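Side-chain contacts in glycosyl hydrolase, family 38 (Enterococcus faecalis, PDB 5KBP), which probably hydrolyses alpha-mannosidic linkages in mannose-containing carbohydrates: residues A[488-493]-A[507-512]; A[402-407]-A[449-454]; A[389-394]-A[804-809]. All blocks are in the same frame, centred on the assembly; numbering follows the deposited sequence.

Contact 1: A[488-493]-A[507-512]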
loop_
_atom_site.group_PDB
_atom_site.type_symbol
_atom_site.label_atom_id
_atom_site.label_comp_id
_atom_site.label_asym_id
_atom_site.label_seq_id
_atom_site.Cartn_x
_atom_site.Cartn_y
_atom_site.Cartn_z
ATOM N N LYS A 488 -3.394 22.323 26.564
ATOM C CA LYS A 488 -3.033 21.552 27.745
ATOM C C LYS A 488 -4.121 20.520 27.993
ATOM O O LYS A 488 -5.310 20.858 28.009
ATOM C CB LYS A 488 -2.857 22.454 28.971
ATOM C CG LYS A 488 -2.294 21.734 30.184
ATOM C CD LYS A 488 -1.832 22.718 31.244
ATOM C CE LYS A 488 -1.056 22.018 32.346
ATOM N NZ LYS A 488 -0.465 22.985 33.311
ATOM N N TYR A 489 -3.717 19.268 28.177
ATOM C CA TYR A 489 -4.649 18.158 28.308
ATOM C C TYR A 489 -4.491 17.499 29.667
ATOM O O TYR A 489 -3.374 17.339 30.168
ATOM C CB TYR A 489 -4.434 17.121 27.203
ATOM C CG TYR A 489 -4.670 17.659 25.815
ATOM C CD1 TYR A 489 -5.936 17.627 25.245
ATOM C CD2 TYR A 489 -3.631 18.203 25.074
ATOM C CE1 TYR A 489 -6.160 18.119 23.974
ATOM C CE2 TYR A 489 -3.843 18.698 23.802
ATOM C CZ TYR A 489 -5.111 18.655 23.258
ATOM O OH TYR A 489 -5.330 19.146 21.992
ATOM N N LEU A 490 -5.619 17.117 30.257
ATOM C CA LEU A 490 -5.643 16.389 31.515
ATOM C C LEU A 490 -6.223 15.005 31.267
ATOM O O LEU A 490 -7.247 14.867 30.588
ATOM C CB LEU A 490 -6.465 17.136 32.567
ATOM C CG LEU A 490 -6.051 16.876 34.016
ATOM C CD1 LEU A 490 -4.563 17.142 34.190
ATOM C CD2 LEU A 490 -6.864 17.730 34.972
ATOM N N THR A 491 -5.563 13.986 31.807
ATOM C CA THR A 491 -5.962 12.593 31.634
ATOM C C THR A 491 -6.607 12.119 32.931
ATOM O O THR A 491 -5.927 11.982 33.954
ATOM C CB THR A 491 -4.760 11.729 31.260
ATOM O OG1 THR A 491 -4.234 12.163 29.998
ATOM C CG2 THR A 491 -5.163 10.273 31.160
ATOM N N VAL A 492 -7.913 11.871 32.886
ATOM C CA VAL A 492 -8.700 11.515 34.062
ATOM C C VAL A 492 -9.056 10.037 33.988
ATOM O O VAL A 492 -9.368 9.515 32.911
ATOM C CB VAL A 492 -9.966 12.387 34.169
ATOM C CG1 VAL A 492 -10.722 12.080 35.451
ATOM C CG2 VAL A 492 -9.599 13.862 34.099
ATOM N N GLU A 493 -9.010 9.365 35.135
ATOM C CA GLU A 493 -9.276 7.936 35.234
ATOM C C GLU A 493 -10.615 7.728 35.929
ATOM O O GLU A 493 -10.813 8.206 37.051
ATOM C CB GLU A 493 -8.153 7.231 35.994
ATOM C CG GLU A 493 -8.119 5.725 35.817
ATOM C CD GLU A 493 -6.902 5.093 36.465
ATOM O OE1 GLU A 493 -6.478 5.576 37.535
ATOM O OE2 GLU A 493 -6.365 4.119 35.898
ATOM N N PHE A 507 -20.291 13.414 31.611
ATOM C CA PHE A 507 -19.623 13.890 32.813
ATOM C C PHE A 507 -18.978 15.237 32.505
ATOM O O PHE A 507 -18.995 15.709 31.365
ATOM C CB PHE A 507 -18.584 12.877 33.311
ATOM C CG PHE A 507 -19.152 11.513 33.588
ATOM C CD1 PHE A 507 -19.701 11.214 34.824
ATOM C CD2 PHE A 507 -19.136 10.530 32.613
ATOM C CE1 PHE A 507 -20.223 9.961 35.081
ATOM C CE2 PHE A 507 -19.657 9.274 32.864
ATOM C CZ PHE A 507 -20.201 8.990 34.100
ATOM N N ALA A 508 -18.405 15.863 33.530
ATOM C CA ALA A 508 -17.757 17.153 33.355
ATOM C C ALA A 508 -16.581 17.262 34.312
ATOM O O ALA A 508 -16.492 16.536 35.306
ATOM C CB ALA A 508 -18.731 18.315 33.575
ATOM N N LEU A 509 -15.680 18.190 34.001
ATOM C CA LEU A 509 -14.468 18.421 34.779
ATOM C C LEU A 509 -14.520 19.843 35.319
ATOM O O LEU A 509 -14.365 20.806 34.560
ATOM C CB LEU A 509 -13.223 18.198 33.921
ATOM C CG LEU A 509 -11.992 17.597 34.599
ATOM C CD1 LEU A 509 -12.300 16.202 35.115
ATOM C CD2 LEU A 509 -10.823 17.564 33.630
ATOM N N ILE A 510 -14.743 19.976 36.624
ATOM C CA ILE A 510 -14.806 21.277 37.273
ATOM C C ILE A 510 -13.626 21.412 38.225
ATOM O O ILE A 510 -13.006 20.428 38.640
ATOM C CB ILE A 510 -16.134 21.494 38.024
ATOM C CG1 ILE A 510 -16.281 20.475 39.157
ATOM C CG2 ILE A 510 -17.305 21.401 37.067
ATOM C CD1 ILE A 510 -17.497 20.701 40.026
ATOM N N GLN A 511 -13.313 22.659 38.573
ATOM C CA GLN A 511 -12.262 22.915 39.547
ATOM C C GLN A 511 -12.761 22.579 40.945
ATOM O O GLN A 511 -13.834 23.026 41.360
ATOM C CB GLN A 511 -11.810 24.371 39.481
ATOM C CG GLN A 511 -11.158 24.765 38.168
ATOM C CD GLN A 511 -10.301 26.007 38.301
ATOM O OE1 GLN A 511 -9.923 26.400 39.405
ATOM N NE2 GLN A 511 -9.986 26.631 37.172
ATOM N N GLY A 512 -11.980 21.790 41.669
ATOM C CA GLY A 512 -12.349 21.404 43.015
ATOM C C GLY A 512 -11.503 20.243 43.480
ATOM O O GLY A 512 -10.702 19.680 42.727
#
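Leu490, Val492 and Leu509 meet through methyl groups alone, and no ring of either segment takes part; the ring of Tyr451, from strand 451-454, packs on Leu490. This is the interior of a beta sandwich. Strand 483-499 is the middle strand of a three-stranded antiparallel sheet and strand 503-511 belongs to the sheet facing it, so the chain passes from one layer to the other in a tight beta-arch. The two segments share side-chain packing and no hydrogen bonds, and Val492 CA and Leu509 CA, the closest pair of CA atoms, are 9.0 Å apart, a gap bridged by side chains and not by backbone bonds. Leu490 and Val492 point into the core, whereas Thr491 between them points away from the opposite layer. Elsewhere on the strand, Glu493 makes a salt bridge with Arg464 and the Tyr489 ring has a cation-pi contact with Arg471. Inside, Val453 of strand 451-454 lies beside both Val492 and Leu509. Leu509 and Val492 run past each other in opposite senses, while Leu490 crosses Leu509 at nearly a right angle, and the two touch through one methyl each, 4.2 Å between Leu490 CD2 and Leu509 CD2. Val492 holds CG1 anti to its N (chi1 -176°), and it is the other methyl that works: Val492 CG2 sits against the fork of Leu509, 3.7 Å from CD1 and 3.9 Å from CD2.

Contact 2: A[402-407]-A[449-454]. With SO4 (sulfate ion), chain D.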
loop_
_atom_site.group_PDB
_atom_site.type_symbol
_atom_site.label_atom_id
_atom_site.label_comp_id
_atom_site.label_asym_id
_atom_site.label_seq_id
_atom_site.Cartn_x
_atom_site.Cartn_y
_atom_site.Cartn_z
ATOM N N LYS A 402 -17.859 27.267 32.910
ATOM C CA LYS A 402 -16.416 27.032 32.904
ATOM C C LYS A 402 -16.056 25.555 33.029
ATOM O O LYS A 402 -14.868 25.231 33.121
ATOM C CB LYS A 402 -15.683 27.816 34.003
ATOM C CG LYS A 402 -15.899 29.321 33.953
ATOM C CD LYS A 402 -15.164 30.015 35.087
ATOM N N ALA A 403 -17.032 24.652 33.023
ATOM C CA ALA A 403 -16.747 23.230 33.132
ATOM C C ALA A 403 -16.371 22.649 31.772
ATOM O O ALA A 403 -16.747 23.165 30.717
ATOM C CB ALA A 403 -17.950 22.481 33.705
ATOM N N HIS A 404 -15.612 21.550 31.812
ATOM C CA HIS A 404 -15.162 20.847 30.614
ATOM C C HIS A 404 -15.886 19.510 30.523
ATOM O O HIS A 404 -15.446 18.517 31.124
ATOM C CB HIS A 404 -13.645 20.644 30.645
ATOM C CG HIS A 404 -12.871 21.901 30.902
ATOM N ND1 HIS A 404 -12.629 22.840 29.922
ATOM C CD2 HIS A 404 -12.285 22.373 32.028
ATOM C CE1 HIS A 404 -11.928 23.837 30.432
ATOM N NE2 HIS A 404 -11.706 23.578 31.709
ATOM N N PRO A 405 -16.997 19.425 29.797
ATOM C CA PRO A 405 -17.747 18.168 29.739
ATOM C C PRO A 405 -17.173 17.185 28.730
ATOM O O PRO A 405 -16.533 17.559 27.744
ATOM C CB PRO A 405 -19.153 18.620 29.324
ATOM C CG PRO A 405 -18.919 19.850 28.525
ATOM C CD PRO A 405 -17.700 20.523 29.110
ATOM N N PHE A 406 -17.417 15.904 28.999
ATOM C CA PHE A 406 -17.031 14.829 28.096
ATOM C C PHE A 406 -18.064 13.716 28.198
ATOM O O PHE A 406 -18.775 13.596 29.199
ATOM C CB PHE A 406 -15.621 14.303 28.401
ATOM C CG PHE A 406 -15.452 13.778 29.799
ATOM C CD1 PHE A 406 -15.125 14.633 30.841
ATOM C CD2 PHE A 406 -15.611 12.428 30.072
ATOM C CE1 PHE A 406 -14.968 14.153 32.128
ATOM C CE2 PHE A 406 -15.453 11.943 31.359
ATOM C CZ PHE A 406 -15.131 12.806 32.387
ATOM N N VAL A 407 -18.137 12.896 27.149
ATOM C CA VAL A 407 -19.177 11.882 27.005
ATOM C C VAL A 407 -18.530 10.514 26.831
ATOM O O VAL A 407 -17.554 10.367 26.087
ATOM C CB VAL A 407 -20.107 12.198 25.814
ATOM C CG1 VAL A 407 -21.239 11.186 25.736
ATOM C CG2 VAL A 407 -20.658 13.612 25.926
ATOM N N PRO A 449 -4.600 23.435 38.298
ATOM C CA PRO A 449 -5.546 23.323 39.411
ATOM C C PRO A 449 -6.018 21.887 39.576
ATOM O O PRO A 449 -5.977 21.076 38.649
ATOM C CB PRO A 449 -6.703 24.241 38.997
ATOM C CG PRO A 449 -6.167 25.080 37.867
ATOM C CD PRO A 449 -5.147 24.229 37.186
ATOM N N ASP A 450 -6.467 21.576 40.788
ATOM C CA ASP A 450 -7.055 20.270 41.050
ATOM C C ASP A 450 -8.480 20.245 40.512
ATOM O O ASP A 450 -9.260 21.169 40.758
ATOM C CB ASP A 450 -7.039 19.958 42.545
ATOM C CG ASP A 450 -7.413 18.519 42.840
ATOM O OD1 ASP A 450 -7.181 17.656 41.968
ATOM O OD2 ASP A 450 -7.933 18.249 43.943
ATOM N N TYR A 451 -8.812 19.194 39.771
ATOM C CA TYR A 451 -10.109 19.084 39.122
ATOM C C TYR A 451 -10.929 17.953 39.729
ATOM O O TYR A 451 -10.416 17.089 40.444
ATOM C CB TYR A 451 -9.952 18.874 37.611
ATOM C CG TYR A 451 -9.601 20.140 36.866
ATOM C CD1 TYR A 451 -10.594 20.978 36.374
ATOM C CD2 TYR A 451 -8.277 20.505 36.660
ATOM C CE1 TYR A 451 -10.278 22.141 35.695
ATOM C CE2 TYR A 451 -7.951 21.664 35.982
ATOM C CZ TYR A 451 -8.955 22.479 35.502
ATOM O OH TYR A 451 -8.636 23.635 34.826
ATOM N N GLN A 452 -12.223 17.974 39.419
ATOM C CA GLN A 452 -13.194 17.055 39.994
ATOM C C GLN A 452 -14.198 16.657 38.923
ATOM O O GLN A 452 -14.621 17.493 38.120
ATOM C CB GLN A 452 -13.909 17.701 41.191
ATOM C CG GLN A 452 -15.034 16.881 41.795
ATOM C CD GLN A 452 -15.721 17.607 42.937
ATOM O OE1 GLN A 452 -16.941 17.767 42.940
ATOM N NE2 GLN A 452 -14.937 18.052 43.912
ATOM N N VAL A 453 -14.576 15.382 38.913
ATOM C CA VAL A 453 -15.530 14.859 37.939
ATOM C C VAL A 453 -16.926 14.899 38.545
ATOM O O VAL A 453 -17.124 14.508 39.701
ATOM C CB VAL A 453 -15.155 13.431 37.513
ATOM C CG1 VAL A 453 -16.139 12.909 36.473
ATOM C CG2 VAL A 453 -13.737 13.398 36.979
ATOM N N ILE A 454 -17.897 15.374 37.766
ATOM C CA ILE A 454 -19.283 15.444 38.206
ATOM C C ILE A 454 -20.189 14.921 37.103
ATOM O O ILE A 454 -19.848 14.962 35.917
ATOM C CB ILE A 454 -19.701 16.878 38.607
ATOM C CG1 ILE A 454 -19.510 17.842 37.434
ATOM C CG2 ILE A 454 -18.933 17.343 39.839
ATOM C CD1 ILE A 454 -20.126 19.203 37.668
HETATM S S SO4 D . -18.739 28.430 29.614
HETATM O O1 SO4 D . -18.182 29.299 28.581
HETATM O O2 SO4 D . -18.896 29.186 30.853
HETATM O O3 SO4 D . -20.042 27.933 29.182
HETATM O O4 SO4 D . -17.839 27.304 29.843
#
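Phe406 and Val453 form the tightly enclosed end of this contact. The CA–CB bond of Phe406 points neither at the other segment nor away from it, but a chi1 of 59° swings the ring over to that side, and Phe406 CZ, its far carbon, comes 4.2 Å from Val453 CG1. Leu494 touches both residues from strand 483-499, and Val422 and Val424 of strand 416-430 also pack on the phenyl ring. The two strands do not pair with each other: in the antiparallel sheet of this beta sandwich, 404-410 and 451-454 are both hydrogen-bonded to 503-511, so their side chains meet across that middle strand. Toward the N-terminal end of 402-407 the contact opens to solvent: His404 is partly exposed, while its partner Tyr451 stays buried. His404 CD2 lies 4.2 Å from Tyr451 CE1, which sits at the imidazole edge, close to its plane. One imidazole face has Lys402 O 3.8 Å above it, displaced toward the rim. Lys402 itself is exposed, and its side chain is modelled only as far as CD. Lys402 N is 3.0 Å from O2 of a sulfate, probably from the crystallisation liquor; the second bond, from Lys402 N to O4 of the same sulfate, is more bent, at 135°. Arg810 NH1 binds the same ion.

Contact 3: A[389-394]-A[804-809]. With SO4 (sulfate ion), chain G.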
loop_
_atom_site.group_PDB
_atom_site.type_symbol
_atom_site.label_atom_id
_atom_site.label_comp_id
_atom_site.label_asym_id
_atom_site.label_seq_id
_atom_site.Cartn_x
_atom_site.Cartn_y
_atom_site.Cartn_z
ATOM N N GLN A 389 -20.990 14.579 15.972
ATOM C CA GLN A 389 -22.391 14.914 15.735
ATOM C C GLN A 389 -23.259 14.573 16.941
ATOM O O GLN A 389 -24.192 15.314 17.269
ATOM C CB GLN A 389 -22.891 14.193 14.482
ATOM C CG GLN A 389 -22.310 14.740 13.182
ATOM C CD GLN A 389 -22.307 13.719 12.061
ATOM O OE1 GLN A 389 -22.721 12.574 12.245
ATOM N NE2 GLN A 389 -21.830 14.127 10.891
ATOM N N LEU A 390 -22.968 13.457 17.612
ATOM C CA LEU A 390 -23.731 13.095 18.804
ATOM C C LEU A 390 -23.444 14.055 19.953
ATOM O O LEU A 390 -24.371 14.578 20.583
ATOM C CB LEU A 390 -23.416 11.655 19.211
ATOM C CG LEU A 390 -24.015 10.555 18.332
ATOM C CD1 LEU A 390 -23.532 9.185 18.776
ATOM C CD2 LEU A 390 -25.532 10.623 18.366
ATOM N N THR A 391 -22.162 14.307 20.232
ATOM C CA THR A 391 -21.802 15.176 21.349
ATOM C C THR A 391 -22.258 16.612 21.125
ATOM O O THR A 391 -22.574 17.315 22.091
ATOM C CB THR A 391 -20.293 15.131 21.587
ATOM O OG1 THR A 391 -19.607 15.441 20.367
ATOM C CG2 THR A 391 -19.872 13.748 22.067
ATOM N N GLU A 392 -22.301 17.066 19.870
ATOM C CA GLU A 392 -22.815 18.401 19.589
ATOM C C GLU A 392 -24.307 18.514 19.876
ATOM O O GLU A 392 -24.807 19.628 20.066
ATOM C CB GLU A 392 -22.542 18.782 18.133
ATOM C CG GLU A 392 -21.825 20.112 17.963
ATOM C CD GLU A 392 -20.321 19.987 18.103
ATOM O OE1 GLU A 392 -19.644 19.764 17.077
ATOM O OE2 GLU A 392 -19.817 20.102 19.239
ATOM N N ALA A 393 -25.024 17.390 19.912
ATOM C CA ALA A 393 -26.455 17.381 20.176
ATOM C C ALA A 393 -26.799 17.091 21.631
ATOM O O ALA A 393 -27.975 17.167 21.999
ATOM C CB ALA A 393 -27.153 16.351 19.277
ATOM N N ILE A 394 -25.813 16.761 22.461
ATOM C CA ILE A 394 -26.066 16.451 23.865
ATOM C C ILE A 394 -26.178 17.749 24.652
ATOM O O ILE A 394 -25.343 18.651 24.514
ATOM C CB ILE A 394 -24.957 15.548 24.430
ATOM C CG1 ILE A 394 -24.982 14.182 23.740
ATOM C CG2 ILE A 394 -25.111 15.381 25.933
ATOM C CD1 ILE A 394 -23.942 13.216 24.258
ATOM N N THR A 804 -15.627 4.585 23.863
ATOM C CA THR A 804 -15.487 5.769 23.024
ATOM C C THR A 804 -15.703 6.995 23.902
ATOM O O THR A 804 -16.833 7.280 24.316
ATOM C CB THR A 804 -16.472 5.745 21.856
ATOM O OG1 THR A 804 -16.127 4.681 20.960
ATOM C CG2 THR A 804 -16.436 7.068 21.105
ATOM N N ALA A 805 -14.620 7.706 24.196
ATOM C CA ALA A 805 -14.658 8.923 24.992
ATOM C C ALA A 805 -14.501 10.133 24.084
ATOM O O ALA A 805 -13.722 10.106 23.127
ATOM C CB ALA A 805 -13.558 8.921 26.057
ATOM N N ALA A 806 -15.242 11.194 24.390
ATOM C CA ALA A 806 -15.229 12.390 23.564
ATOM C C ALA A 806 -15.533 13.605 24.422
ATOM O O ALA A 806 -16.450 13.577 25.244
ATOM C CB ALA A 806 -16.249 12.294 22.431
ATOM N N THR A 807 -14.764 14.667 24.216
ATOM C CA THR A 807 -15.030 15.936 24.869
ATOM C C THR A 807 -15.884 16.820 23.966
ATOM O O THR A 807 -15.935 16.646 22.746
ATOM C CB THR A 807 -13.726 16.653 25.220
ATOM O OG1 THR A 807 -13.012 16.968 24.018
ATOM C CG2 THR A 807 -12.856 15.772 26.104
ATOM N N THR A 808 -16.567 17.774 24.591
ATOM C CA THR A 808 -17.392 18.736 23.873
ATOM C C THR A 808 -17.542 19.969 24.752
ATOM O O THR A 808 -17.170 19.967 25.927
ATOM C CB THR A 808 -18.757 18.145 23.502
ATOM O OG1 THR A 808 -19.511 19.103 22.750
ATOM C CG2 THR A 808 -19.532 17.768 24.753
ATOM N N ALA A 809 -18.084 21.030 24.163
ATOM C CA ALA A 809 -18.249 22.285 24.875
ATOM C C ALA A 809 -19.602 22.318 25.584
ATOM O O ALA A 809 -20.414 21.396 25.479
ATOM C CB ALA A 809 -18.097 23.465 23.915
HETATM S S SO4 G . -21.986 18.283 10.837
HETATM O O1 SO4 G . -21.573 19.571 10.288
HETATM O O2 SO4 G . -21.408 18.114 12.167
HETATM O O3 SO4 G . -23.443 18.239 10.930
HETATM O O4 SO4 G . -21.522 17.209 9.964
#
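Thr391, which packs on Thr808 and Ala806, has its own hydroxyl turned back to the helix: OG1 is hydrogen-bonded to the carbonyl oxygens of Thr387 and Arg388, two acceptors for a single hydroxyl. The contact is a helix-on-sheet packing, in which the C-terminal end of helix 362-393 lies against strand 804-807, a strand that pairs antiparallel with 404-410. The same helix also packs on helix 304-332, where Ala328, Thr332, Met327 and Val331 touch Gln389, Leu390 and Ala393; this is consistent with the helical bundle of the family's middle domain. With chi1 at 54°, Thr391 puts OG1 between its backbone N and carbonyl carbon and leaves CG2 to face the strand, Thr391 CG2 lying 3.9 Å from Ala806 CB. The two threonines abut at their branch points, Thr391 CB to Thr808 CB also being 3.9 Å. Thr808 OG1 stands 3.6 Å from Thr391 O and 3.7 Å from Glu392 OE2, too far for hydrogen bonds to either; its bonded partner is His811 NE2. Glu392 starts away from the strand, and a bend at chi2 (84°) brings its carboxylate round to the solvent side, near Thr808 and His811. Around the helix from this interface, Gln389 reaches a sulfate, probably from the crystallisation liquor and also held by Arg388 NH1. Gln389 NE2 donates to sulfate O4 at 3.2 Å with an N–H...O angle of 156°, and Gln389 CG lies 3.6 Å from sulfate O2.

Overall arrangement
From the N terminus, the chain leaves helix 362-393 through 389-394 and soon enters strand 404-410, the start of the sandwich. Contact 2 closes first, when 449-454 returns after 41 intervening residues. Contact 1 follows in series, a short loop of 13 residues from 488-493 to 507-512. Both nest inside contact 3, which closes only at 804-809, 409 residues after its first segment. All three reach one sheet: strand 503-511 has 404-410 and 451-454 as neighbours, and 404-410 also pairs with 804-807. Contacts 1 and 2 have centres about 4 Å apart in a shared core; contact 3, centred about 14 Å from the centre of contact 2, joins that sheet to the helical part.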